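Local coordinates for putative cell adhesion protein (Bacteroides thetaiotaomicron, PDB 4DGU) that is a fimbrillin-like protein of the transthyretin clan that probably takes part in building pili for cell adhesion, and binds zinc ions, at residues Ile18-Ser23 and Pro35-Ile40; Lys126-Pro131 and Leu220-Thr225; Gly144-Glu149 and Gly201-Gly206; Leu150-Glu155 and Thr187-Gln192; Arg65-Ile70 and Ala112-Gly117. All blocks are in the same frame, centred on the assembly; numbering follows the deposited sequence. Where two conformers were deposited one is given.

Contact 1 of 5, residues Ile18-Ser23 and Pro35-Ile40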
# COMPACT_ATOMS: atom_id res chain seq x y z
N ILE A 18 14.87 10.01 -30.12
CA ILE A 18 13.75 9.94 -29.17
C ILE A 18 14.00 8.87 -28.14
O ILE A 18 13.95 7.68 -28.44
CB ILE A 18 12.40 9.72 -29.93
CG1 ILE A 18 12.20 10.74 -31.08
CG2 ILE A 18 11.20 9.68 -28.95
CD1 ILE A 18 12.26 12.27 -30.67
N ASP A 19 14.23 9.28 -26.91
CA ASP A 19 14.48 8.35 -25.82
C ASP A 19 13.42 8.55 -24.75
O ASP A 19 12.54 9.40 -24.91
CB ASP A 19 15.91 8.52 -25.29
CG ASP A 19 17.02 7.92 -26.15
OD1 ASP A 19 16.72 7.00 -26.96
OD2 ASP A 19 18.18 8.32 -25.97
N ASP A 20 13.46 7.75 -23.67
CA ASP A 20 12.49 7.84 -22.57
C ASP A 20 13.12 8.37 -21.31
O ASP A 20 14.27 8.07 -21.05
CB ASP A 20 11.90 6.44 -22.28
CG ASP A 20 11.11 5.88 -23.44
OD1 ASP A 20 10.00 6.38 -23.70
OD2 ASP A 20 11.58 4.93 -24.08
N ALA A 21 12.36 9.12 -20.51
CA ALA A 21 12.84 9.59 -19.22
C ALA A 21 12.86 8.43 -18.24
O ALA A 21 12.03 7.51 -18.34
CB ALA A 21 11.96 10.71 -18.69
N LEU A 22 13.83 8.45 -17.31
CA LEU A 22 13.98 7.44 -16.29
C LEU A 22 13.22 7.71 -15.03
O LEU A 22 13.09 8.85 -14.57
CB LEU A 22 15.46 7.28 -15.85
CG LEU A 22 16.50 6.98 -16.87
CD1 LEU A 22 17.86 7.22 -16.29
CD2 LEU A 22 16.33 5.59 -17.40
N SER A 23 12.94 6.62 -14.34
CA SER A 23 12.43 6.60 -12.99
C SER A 23 13.38 5.66 -12.25
O SER A 23 14.42 5.27 -12.81
CB SER A 23 10.97 6.16 -12.96
OG SER A 23 10.43 6.22 -11.65
N PRO A 35 6.83 2.83 -25.35
CA PRO A 35 8.07 3.64 -25.53
C PRO A 35 7.84 4.90 -26.36
O PRO A 35 7.09 4.85 -27.32
CB PRO A 35 9.03 2.67 -26.24
CG PRO A 35 8.49 1.31 -25.98
CD PRO A 35 7.00 1.47 -25.90
N ALA A 36 8.46 6.04 -25.99
CA ALA A 36 8.30 7.32 -26.71
C ALA A 36 8.62 7.17 -28.21
O ALA A 36 7.90 7.76 -29.02
CB ALA A 36 9.15 8.41 -26.08
N ARG A 37 9.65 6.34 -28.57
CA ARG A 37 10.08 6.09 -29.95
C ARG A 37 8.95 5.42 -30.79
O ARG A 37 9.01 5.46 -32.02
CB ARG A 37 11.37 5.23 -29.98
CG ARG A 37 11.20 3.77 -29.53
CD ARG A 37 12.53 3.02 -29.44
NE ARG A 37 12.98 2.86 -28.05
CZ ARG A 37 12.64 1.85 -27.25
NH1 ARG A 37 11.84 0.89 -27.69
NH2 ARG A 37 13.08 1.81 -26.00
N ASN A 38 7.96 4.79 -30.13
CA ASN A 38 6.83 4.14 -30.83
C ASN A 38 5.74 5.16 -31.19
O ASN A 38 4.96 4.92 -32.09
CB ASN A 38 6.25 2.97 -30.01
CG ASN A 38 7.11 1.72 -29.98
OD1 ASN A 38 8.28 1.71 -30.39
ND2 ASN A 38 6.55 0.63 -29.50
N SER A 39 5.72 6.32 -30.50
CA SER A 39 4.80 7.45 -30.74
C SER A 39 5.44 8.47 -31.65
O SER A 39 4.85 8.89 -32.64
CB SER A 39 4.43 8.12 -29.42
OG SER A 39 3.65 7.25 -28.63
N ILE A 40 6.67 8.87 -31.31
CA ILE A 40 7.42 9.87 -32.07
C ILE A 40 8.35 9.13 -33.04
O ILE A 40 9.53 8.92 -32.79
CB ILE A 40 8.15 10.88 -31.16
CG1 ILE A 40 7.32 11.19 -29.90
CG2 ILE A 40 8.48 12.15 -31.97
CD1 ILE A 40 8.06 11.87 -28.79
O HOH W 1 11.64 5.76 -26.67
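Where strand 13-20 runs out, I18 and D20 hold the short helix 36-39 against the mixed sheet, beside F125 of strand 120-135, one by apolar contact and the other by its carboxylate. D20 OD1 takes the N-H of A36 on its syn lone pair, with OD1 2.8 Å from A36 N and an angle of 166° at the hydrogen. The same oxygen also accepts from N31 ND2. D20 OD2 works through a water, which donates to OD2 at 2.7 Å and accepts from R37 N at 2.8 Å. Two successive amides of the first helical turn are thus tied to one side chain, and aspartate suits the place because its short arm brings both oxygens there. A charge contact of D20 OD2 with the R37 guanidinium is long and doubtful, since it belongs to one of two conformers of the arginine.

I18 covers the apolar side. Its CG2, anti to the backbone N, rests 3.7 Å from A36 CB and 3.8 Å from I40 CD1. The two isoleucines cross at about a right angle, and CD1 of I18 also comes near I40 CG2; F125 and V60 close round them. A36 is small enough to let strand and helix come near.

A negative group beside the first amides of a short, weakly bonded helix is electrostatically welcome, which would be expected to keep D20 ionised.

Contact 2 of 5, residues Lys126-Pro131 and Leu220-Thr225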
# COMPACT_ATOMS: atom_id res chain seq x y z
N LYS A 126 9.04 12.21 -21.09
CA LYS A 126 8.10 11.84 -20.05
C LYS A 126 6.70 11.81 -20.70
O LYS A 126 6.42 12.69 -21.52
CB LYS A 126 8.12 12.88 -18.91
CG LYS A 126 9.41 13.00 -18.12
CD LYS A 126 9.31 14.11 -17.09
CE LYS A 126 10.57 14.26 -16.25
NZ LYS A 126 10.48 15.51 -15.43
N ARG A 127 5.80 10.85 -20.33
CA ARG A 127 4.40 10.88 -20.77
C ARG A 127 3.66 11.65 -19.66
O ARG A 127 3.73 11.23 -18.49
CB ARG A 127 3.82 9.48 -21.02
CG ARG A 127 2.37 9.48 -21.55
CD ARG A 127 1.95 8.13 -22.09
NE ARG A 127 2.52 7.85 -23.41
CZ ARG A 127 3.52 7.00 -23.66
NH1 ARG A 127 4.06 6.30 -22.69
NH2 ARG A 127 3.97 6.84 -24.90
N MSE A 128 3.06 12.82 -20.00
CA MSE A 128 2.40 13.73 -19.04
C MSE A 128 0.94 13.37 -18.80
O MSE A 128 0.37 13.77 -17.78
CB MSE A 128 2.53 15.20 -19.48
CG MSE A 128 3.93 15.60 -19.97
SE MSE A 128 5.37 15.08 -18.76
CE MSE A 128 4.94 16.19 -17.15
N THR A 129 0.35 12.61 -19.75
CA THR A 129 -1.00 12.05 -19.67
C THR A 129 -0.88 10.60 -19.14
O THR A 129 0.24 10.09 -18.98
CB THR A 129 -1.71 12.13 -21.01
OG1 THR A 129 -0.82 11.61 -22.00
CG2 THR A 129 -2.13 13.57 -21.38
N VAL A 130 -2.03 9.94 -18.86
CA VAL A 130 -2.06 8.61 -18.25
C VAL A 130 -2.73 7.60 -19.22
O VAL A 130 -3.94 7.69 -19.40
CB VAL A 130 -2.77 8.64 -16.84
CG1 VAL A 130 -2.83 7.26 -16.18
CG2 VAL A 130 -2.11 9.66 -15.90
N PRO A 131 -1.99 6.66 -19.86
CA PRO A 131 -2.65 5.67 -20.73
C PRO A 131 -3.53 4.71 -19.94
O PRO A 131 -3.29 4.41 -18.76
CB PRO A 131 -1.49 4.90 -21.39
CG PRO A 131 -0.26 5.58 -21.01
CD PRO A 131 -0.53 6.41 -19.79
N LEU A 220 -2.96 9.86 -9.72
CA LEU A 220 -2.27 9.72 -11.00
C LEU A 220 -1.45 10.94 -11.36
O LEU A 220 -1.87 12.07 -11.12
CB LEU A 220 -3.25 9.41 -12.13
CG LEU A 220 -4.20 8.19 -11.94
CD1 LEU A 220 -5.32 8.24 -12.96
CD2 LEU A 220 -3.45 6.85 -12.01
N LYS A 221 -0.25 10.70 -11.90
CA LYS A 221 0.68 11.73 -12.33
C LYS A 221 1.34 11.30 -13.66
O LYS A 221 0.97 10.26 -14.21
CB LYS A 221 1.75 11.97 -11.23
CG LYS A 221 1.24 12.45 -9.87
CD LYS A 221 0.82 13.91 -9.86
CE LYS A 221 0.06 14.28 -8.61
NZ LYS A 221 0.94 14.37 -7.42
N ALA A 222 2.29 12.09 -14.17
CA ALA A 222 3.05 11.75 -15.37
C ALA A 222 3.79 10.43 -15.13
O ALA A 222 4.33 10.20 -14.03
CB ALA A 222 4.03 12.86 -15.69
N GLY A 223 3.74 9.57 -16.14
CA GLY A 223 4.38 8.26 -16.11
C GLY A 223 3.46 7.15 -15.62
O GLY A 223 3.86 5.99 -15.68
N SER A 224 2.25 7.50 -15.12
CA SER A 224 1.27 6.56 -14.57
C SER A 224 0.56 5.79 -15.65
O SER A 224 0.39 6.27 -16.78
CB SER A 224 0.21 7.27 -13.72
OG SER A 224 0.63 7.62 -12.41
N THR A 225 0.08 4.62 -15.27
CA THR A 225 -0.72 3.79 -16.14
C THR A 225 -1.92 3.35 -15.34
O THR A 225 -1.81 3.12 -14.14
CB THR A 225 0.06 2.58 -16.71
OG1 THR A 225 1.37 2.98 -17.11
CG2 THR A 225 -0.65 1.95 -17.90
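V130 is wedged by both of its methyl groups into the turn K221-S224, and here the packing is dense. CG1 of V130, anti to its own N (chi1 -180°), lies 3.4 Å from S224 O, while CG2 meets K221 O at 3.6 Å and the CB of L220 at 3.9 Å. A branched residue fits because CG1 serves the S224 end of the turn and CG2 the L220-K221 end. Next to it P131 sets its CD 3.2 Å from S224 O. At the other end R127 O receives G223 N at 2.9 Å, a bond bent at the hydrogen (131°), and A222 CB touches the same oxygen. M128, present as selenomethionine, starts out away from the turn, but bends at chi2 and chi3 fold its chain back until CE lies 3.7 Å from A222 CB.

The looser side belongs to K221, an exposed residue whose side chain sets out away from the strand and makes little contact. The turn is braced from within: S224 OG accepts a nearly straight bond from K221 N and is also bonded to N242 O of the second subunit, whose Y246 packs on A222.

G223, with phi 92°, takes a conformation that other residues adopt poorly, since a CB would strike the preceding carbonyl. This is a type II beta turn with glycine in its third position, placed against the irregular break in strand 120-135 and delivering the chain into the parallel neighbour strand 225-230.

Contact 3 of 5, residues Gly144-Glu149 and Gly201-Gly206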
# COMPACT_ATOMS: atom_id res chain seq x y z
N GLY A 144 -12.52 -8.67 -26.72
CA GLY A 144 -13.96 -8.82 -26.92
C GLY A 144 -14.70 -7.64 -27.53
O GLY A 144 -14.09 -6.69 -28.03
N GLU A 145 -16.05 -7.70 -27.50
CA GLU A 145 -16.90 -6.65 -28.11
C GLU A 145 -17.61 -5.77 -27.05
O GLU A 145 -18.42 -4.90 -27.41
CB GLU A 145 -17.91 -7.27 -29.09
CG GLU A 145 -17.28 -7.89 -30.33
CD GLU A 145 -16.52 -6.95 -31.26
OE1 GLU A 145 -17.18 -6.32 -32.13
OE2 GLU A 145 -15.28 -6.88 -31.16
N ALA A 146 -17.26 -5.94 -25.78
CA ALA A 146 -17.80 -5.14 -24.69
C ALA A 146 -17.30 -3.69 -24.77
O ALA A 146 -16.15 -3.45 -25.16
CB ALA A 146 -17.41 -5.74 -23.36
N LYS A 147 -18.17 -2.74 -24.44
CA LYS A 147 -17.85 -1.31 -24.41
C LYS A 147 -17.39 -0.96 -22.98
O LYS A 147 -18.09 -1.28 -22.03
CB LYS A 147 -19.06 -0.46 -24.87
CG LYS A 147 -18.80 1.05 -24.93
CD LYS A 147 -19.84 1.80 -25.77
CE LYS A 147 -21.08 2.21 -25.00
NZ LYS A 147 -22.02 2.99 -25.86
N VAL A 148 -16.19 -0.37 -22.85
CA VAL A 148 -15.61 0.03 -21.57
C VAL A 148 -15.50 1.55 -21.58
O VAL A 148 -14.88 2.13 -22.48
CB VAL A 148 -14.23 -0.64 -21.26
CG1 VAL A 148 -13.75 -0.29 -19.85
CG2 VAL A 148 -14.28 -2.16 -21.44
N GLU A 149 -16.11 2.19 -20.57
CA GLU A 149 -16.09 3.65 -20.41
C GLU A 149 -15.62 4.04 -19.01
O GLU A 149 -15.87 3.32 -18.06
CB GLU A 149 -17.48 4.22 -20.65
CG GLU A 149 -18.07 4.00 -22.03
CD GLU A 149 -19.49 4.51 -22.15
OE1 GLU A 149 -20.39 3.90 -21.52
OE2 GLU A 149 -19.70 5.54 -22.83
N GLY A 201 -16.00 3.51 -13.59
CA GLY A 201 -16.12 2.71 -14.79
C GLY A 201 -17.41 1.95 -15.00
O GLY A 201 -18.17 1.68 -14.06
N THR A 202 -17.66 1.64 -16.27
CA THR A 202 -18.80 0.86 -16.74
C THR A 202 -18.37 -0.01 -17.89
O THR A 202 -17.55 0.39 -18.71
CB THR A 202 -20.05 1.73 -17.13
OG1 THR A 202 -19.67 2.79 -18.01
CG2 THR A 202 -20.78 2.29 -15.95
N ILE A 203 -18.92 -1.23 -17.93
CA ILE A 203 -18.72 -2.19 -19.01
C ILE A 203 -20.13 -2.57 -19.51
O ILE A 203 -20.98 -2.99 -18.72
CB ILE A 203 -17.82 -3.41 -18.67
CG1 ILE A 203 -17.71 -4.36 -19.88
CG2 ILE A 203 -18.24 -4.14 -17.39
CD1 ILE A 203 -16.50 -5.14 -19.95
N THR A 204 -20.36 -2.35 -20.81
CA THR A 204 -21.62 -2.63 -21.48
C THR A 204 -21.40 -3.72 -22.53
O THR A 204 -20.53 -3.60 -23.40
CB THR A 204 -22.19 -1.33 -22.09
OG1 THR A 204 -22.25 -0.32 -21.08
CG2 THR A 204 -23.57 -1.52 -22.71
N VAL A 205 -22.17 -4.81 -22.44
CA VAL A 205 -22.10 -5.90 -23.40
C VAL A 205 -23.52 -6.46 -23.52
O VAL A 205 -24.08 -6.97 -22.55
CB VAL A 205 -21.00 -6.98 -23.12
CG1 VAL A 205 -21.16 -7.64 -21.75
CG2 VAL A 205 -20.92 -8.01 -24.24
N GLY A 206 -24.10 -6.27 -24.70
CA GLY A 206 -25.46 -6.68 -25.03
C GLY A 206 -26.49 -5.95 -24.20
O GLY A 206 -27.29 -6.60 -23.52
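Two hydrogen-bonded pairs, K147 with T204 and E149 with T202, join strands 147-149 and 201-204, whose directions differ by 169° and which are therefore antiparallel. Four backbone bonds carry the join. K147 N lies 2.7 Å from T204 O and T204 N returns 2.8 Å to K147 O, both bonds in the carbonyl plane. E149 N to T202 O and T202 N to E149 O each measure 3.0 Å. Between these closed rings V148 faces I203 as the non-hydrogen-bonded pair.

CA-H...O contacts supplement these bonds, the shortest putting I203 CA 3.2 Å from K147 O. V148 CA in the same way approaches T202 O.

Apolar contact is gathered on the face of V148 and I203. CG1 of I203 stands anti to the backbone N (chi1 179°), and CD1 extends along the sheet to lie 3.6 Å from A146 CB and 4.0 Å from V148 CG2. The methyl of A146 also meets V205 CB, and the small alanine allows close approach beside V205.

On the other face stand K147, E149, T202 and T204, polar or long residues suited to the partly exposed surface; the OG1 of T202 rests beside the CB of E149.

Farther out, V148 bonds through its backbone to V178, just past strand 173-177, while I203 is bonded in the same way to Q210 of strand 209-214. The face of V148 and I203 turns toward I212 and toward V228 and L230 of strand 225-230, and G236 of the second subunit packs on I203.

Contact 4 of 5, residues Leu150-Glu155 and Thr187-Gln192. With ZN (zinc ion), chain C.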
# COMPACT_ATOMS: atom_id res chain seq x y z
N LEU A 150 -14.99 5.21 -18.89
CA LEU A 150 -14.58 5.79 -17.61
C LEU A 150 -15.22 7.15 -17.44
O LEU A 150 -15.37 7.88 -18.42
CB LEU A 150 -13.05 5.94 -17.51
CG LEU A 150 -12.20 4.70 -17.56
CD1 LEU A 150 -10.72 5.08 -17.55
CD2 LEU A 150 -12.55 3.71 -16.42
N SER A 151 -15.60 7.51 -16.21
CA SER A 151 -16.18 8.82 -15.92
C SER A 151 -15.16 9.58 -15.08
O SER A 151 -15.02 9.33 -13.87
CB SER A 151 -17.54 8.70 -15.24
OG SER A 151 -18.00 9.98 -14.84
N LEU A 152 -14.40 10.45 -15.76
CA LEU A 152 -13.30 11.23 -15.19
C LEU A 152 -13.32 12.67 -15.67
O LEU A 152 -14.01 12.99 -16.63
CB LEU A 152 -11.97 10.60 -15.59
CG LEU A 152 -11.64 9.22 -15.03
CD1 LEU A 152 -10.41 8.66 -15.69
CD2 LEU A 152 -11.48 9.25 -13.49
N LYS A 153 -12.52 13.53 -15.04
CA LYS A 153 -12.39 14.92 -15.44
C LYS A 153 -11.51 14.94 -16.69
O LYS A 153 -10.47 14.28 -16.76
CB LYS A 153 -11.85 15.75 -14.27
CG LYS A 153 -12.87 15.84 -13.15
CD LYS A 153 -12.30 16.33 -11.83
CE LYS A 153 -13.21 15.97 -10.67
NZ LYS A 153 -14.60 16.49 -10.83
N ASN A 154 -11.98 15.65 -17.72
CA ASN A 154 -11.37 15.65 -19.04
C ASN A 154 -10.84 17.03 -19.47
O ASN A 154 -10.54 17.22 -20.65
CB ASN A 154 -12.42 15.12 -20.01
CG ASN A 154 -11.92 14.74 -21.36
OD1 ASN A 154 -11.00 13.94 -21.51
ND2 ASN A 154 -12.53 15.31 -22.38
N GLU A 155 -10.67 17.98 -18.52
CA GLU A 155 -10.11 19.31 -18.83
C GLU A 155 -9.09 19.73 -17.80
O GLU A 155 -9.31 19.58 -16.60
CB GLU A 155 -11.18 20.41 -18.95
CG GLU A 155 -11.92 20.44 -20.27
CD GLU A 155 -13.11 19.51 -20.32
OE1 GLU A 155 -13.76 19.31 -19.26
OE2 GLU A 155 -13.42 19.00 -21.43
N THR A 187 -6.17 5.28 -25.26
CA THR A 187 -6.93 6.29 -24.54
C THR A 187 -6.03 6.82 -23.41
O THR A 187 -5.59 6.04 -22.56
CB THR A 187 -8.24 5.74 -23.99
OG1 THR A 187 -9.09 5.32 -25.06
CG2 THR A 187 -8.98 6.78 -23.13
N ASN A 188 -5.74 8.11 -23.43
CA ASN A 188 -4.97 8.76 -22.38
C ASN A 188 -5.89 9.66 -21.57
O ASN A 188 -6.77 10.31 -22.14
CB ASN A 188 -3.79 9.55 -22.93
CG ASN A 188 -2.52 8.77 -23.08
OD1 ASN A 188 -1.51 9.13 -22.48
ND2 ASN A 188 -2.49 7.74 -23.94
N VAL A 189 -5.75 9.63 -20.24
CA VAL A 189 -6.58 10.48 -19.38
C VAL A 189 -5.66 11.52 -18.73
O VAL A 189 -4.44 11.36 -18.72
CB VAL A 189 -7.44 9.70 -18.34
CG1 VAL A 189 -8.52 8.87 -19.04
CG2 VAL A 189 -6.59 8.84 -17.41
N LEU A 190 -6.25 12.59 -18.23
CA LEU A 190 -5.43 13.62 -17.61
C LEU A 190 -5.12 13.23 -16.16
O LEU A 190 -5.97 12.58 -15.55
CB LEU A 190 -6.09 15.00 -17.69
CG LEU A 190 -6.44 15.53 -19.09
CD1 LEU A 190 -7.20 16.83 -18.99
CD2 LEU A 190 -5.18 15.74 -19.96
N PRO A 191 -3.90 13.55 -15.63
CA PRO A 191 -3.59 13.19 -14.22
C PRO A 191 -4.57 13.81 -13.22
O PRO A 191 -4.86 15.00 -13.26
CB PRO A 191 -2.18 13.77 -14.01
CG PRO A 191 -1.64 14.02 -15.36
CD PRO A 191 -2.79 14.30 -16.26
N GLN A 192 -5.11 12.96 -12.35
CA GLN A 192 -6.09 13.30 -11.33
C GLN A 192 -6.15 12.21 -10.29
O GLN A 192 -5.72 11.08 -10.54
CB GLN A 192 -7.48 13.51 -11.95
CG GLN A 192 -7.99 12.31 -12.77
CD GLN A 192 -9.11 12.68 -13.70
OE1 GLN A 192 -10.27 12.73 -13.32
NE2 GLN A 192 -8.79 12.95 -14.94
ZN ZN C . -15.48 18.62 -21.13
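Q192 reaches across to K153 and pairs its side-chain amide with the backbone of that single residue. From CB the chain sets out with CG between the backbone N and carbonyl carbon (chi1 56°), then runs extended, and I167 of strand 165-167 packs against it. CD arrives 3.7 Å from K153 O. OE1 accepts from K153 N at 2.9 Å, in the carbonyl plane and on a lone pair, and is walled in by the CB atoms of L152 and K153. NE2 ends the chain with two donations, to K153 O at 2.8 Å and to L190 O at 2.9 Å, both partners lying near the amide plane. Glutamine is apt because its flat amide pairs with K153 N and O much as a neighbouring strand would, and has a second N-H to give to L190 O.

Leucines fill in round it. The side chains of L152 and V189 cross at about a right angle, with L152 CD1 3.9 Å from V189 CG1, and L190 CD1 sits 3.7 Å from the carbonyl carbons of N154 and E155.

Beyond, E155 OE2 binds zinc at 2.1 Å, with E174 supplying the other ligand in this chain.

Bonds at both ends of the Q192 amide fix its orientation, since a flipped group would turn its NH2 toward K153 N; the zinc probably keeps E155 ionised.

Contact 5 of 5, residues Arg65-Ile70 and Ala112-Gly117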
# COMPACT_ATOMS: atom_id res chain seq x y z
N ARG A 65 19.10 20.54 -36.69
CA ARG A 65 19.03 21.91 -36.23
C ARG A 65 20.44 22.49 -36.16
O ARG A 65 21.37 21.79 -35.77
CB ARG A 65 18.30 22.01 -34.88
CG ARG A 65 18.03 23.46 -34.47
CD ARG A 65 16.92 23.59 -33.47
NE ARG A 65 15.62 23.35 -34.08
CZ ARG A 65 14.46 23.61 -33.48
NH1 ARG A 65 14.45 24.13 -32.26
NH2 ARG A 65 13.32 23.33 -34.08
N ALA A 66 20.60 23.77 -36.56
CA ALA A 66 21.83 24.55 -36.50
C ALA A 66 22.23 24.78 -35.03
O ALA A 66 21.36 25.04 -34.19
CB ALA A 66 21.62 25.87 -37.21
N TRP A 67 23.53 24.71 -34.71
CA TRP A 67 23.96 24.90 -33.33
C TRP A 67 23.97 26.41 -32.90
O TRP A 67 24.42 26.71 -31.79
CB TRP A 67 25.33 24.22 -33.06
CG TRP A 67 25.21 22.82 -32.51
CD1 TRP A 67 25.64 21.66 -33.11
CD2 TRP A 67 24.64 22.43 -31.24
NE1 TRP A 67 25.38 20.58 -32.29
CE2 TRP A 67 24.78 21.03 -31.14
CE3 TRP A 67 24.04 23.13 -30.19
CZ2 TRP A 67 24.31 20.31 -30.03
CZ3 TRP A 67 23.57 22.43 -29.10
CH2 TRP A 67 23.69 21.04 -29.03
N ASN A 68 23.39 27.31 -33.71
CA ASN A 68 23.26 28.73 -33.37
C ASN A 68 21.98 28.95 -32.58
O ASN A 68 21.98 29.77 -31.66
CB ASN A 68 23.31 29.67 -34.58
CG ASN A 68 22.88 29.08 -35.87
OD1 ASN A 68 23.67 28.46 -36.58
ND2 ASN A 68 21.62 29.28 -36.22
N GLU A 69 20.91 28.20 -32.93
CA GLU A 69 19.61 28.22 -32.26
C GLU A 69 19.75 27.60 -30.87
O GLU A 69 19.35 26.44 -30.68
CB GLU A 69 18.56 27.45 -33.09
CG GLU A 69 18.33 27.96 -34.51
CD GLU A 69 17.53 27.00 -35.38
OE1 GLU A 69 16.39 26.63 -34.99
OE2 GLU A 69 18.04 26.62 -36.46
N ILE A 70 20.39 28.33 -29.92
CA ILE A 70 20.63 27.86 -28.54
C ILE A 70 20.42 28.98 -27.52
O ILE A 70 20.72 28.80 -26.34
CB ILE A 70 22.05 27.22 -28.36
CG1 ILE A 70 23.20 28.21 -28.70
CG2 ILE A 70 22.17 25.89 -29.10
CD1 ILE A 70 24.50 27.83 -28.19
N ALA A 112 16.61 17.58 -22.80
CA ALA A 112 17.94 17.13 -23.09
C ALA A 112 18.92 18.17 -22.62
O ALA A 112 18.57 19.34 -22.53
CB ALA A 112 18.10 16.87 -24.58
N GLU A 113 20.14 17.73 -22.28
CA GLU A 113 21.27 18.58 -21.91
C GLU A 113 22.39 18.15 -22.83
O GLU A 113 22.75 16.97 -22.83
CB GLU A 113 21.63 18.48 -20.43
CG GLU A 113 20.87 19.49 -19.58
CD GLU A 113 21.12 19.52 -18.08
OE1 GLU A 113 22.14 18.95 -17.62
OE2 GLU A 113 20.31 20.14 -17.37
N ALA A 114 22.85 19.05 -23.71
CA ALA A 114 23.88 18.75 -24.68
C ALA A 114 24.91 19.86 -24.77
O ALA A 114 24.64 21.00 -24.41
CB ALA A 114 23.24 18.54 -26.06
N ALA A 115 26.09 19.53 -25.25
CA ALA A 115 27.15 20.47 -25.45
C ALA A 115 27.14 20.92 -26.89
O ALA A 115 27.07 20.06 -27.77
CB ALA A 115 28.50 19.84 -25.10
N PRO A 116 27.18 22.23 -27.19
CA PRO A 116 27.20 22.66 -28.60
C PRO A 116 28.31 21.96 -29.37
O PRO A 116 29.40 21.78 -28.83
CB PRO A 116 27.43 24.17 -28.51
CG PRO A 116 26.88 24.53 -27.18
CD PRO A 116 27.21 23.39 -26.28
N GLY A 117 28.00 21.52 -30.58
CA GLY A 117 28.95 20.79 -31.41
C GLY A 117 28.70 19.29 -31.45
O GLY A 117 29.26 18.61 -32.30
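P116 and G117 lie over one face of the W67 indole, and CH-pi contact dominates here. P116 CA stands 3.5 Å from the centroid of the six-membered ring, only 9° off its normal. G117 CA is 4.0 Å from the centroid of the five-membered ring, 25° off the normal. Glycine lets the main chain itself settle on the ring, and its phi of 103° would drive a CB against the preceding carbonyl.

Apolar contacts add to this. At the edge of the indole, in its plane, the A114 methyl meets CH2 at 3.9 Å. P116 CB touches CE3 of W67, and P116 CG is also approached by the CD1 of I70 at 4.2 Å. The proline ring and the indole cross at about a right angle.

Polar atoms are handled separately. NE1 of W67 and G117 N are both donors and do not bond although close; NE1 gives its hydrogen to S118 O.

V77 and V121 add apolar cover to W67, and F14 meets its ring at about 45°. A tryptophan thus packs under the loop between strands 108-114 and 120-135, a beta hairpin of antiparallel neighbours, at an end of the mixed beta sheet of this fimbrillin-like fold.

How the contacts relate
Contacts 1, 2, 4 and 5 all reach the mixed sheet, while contact 3 belongs to the antiparallel sheet that contact 4 also joins through strand 147-159. Contact 5 lies at one end of the molecule, its centre 49 Å from that of contact 3 on the opposite side of the chain's centre. Contacts 1, 2 and 4 fall between them: contact 2 touches both others, being 12 Å and 11 Å from their centres. Along the chain contacts 1 and 5 close before contact 2 opens; contact 3 nests inside contact 2, and contact 4 inside contact 3. Contacts 1 to 4 touch the second subunit, so that interface draws on residues from both sheets; contact 5 touches no other chain.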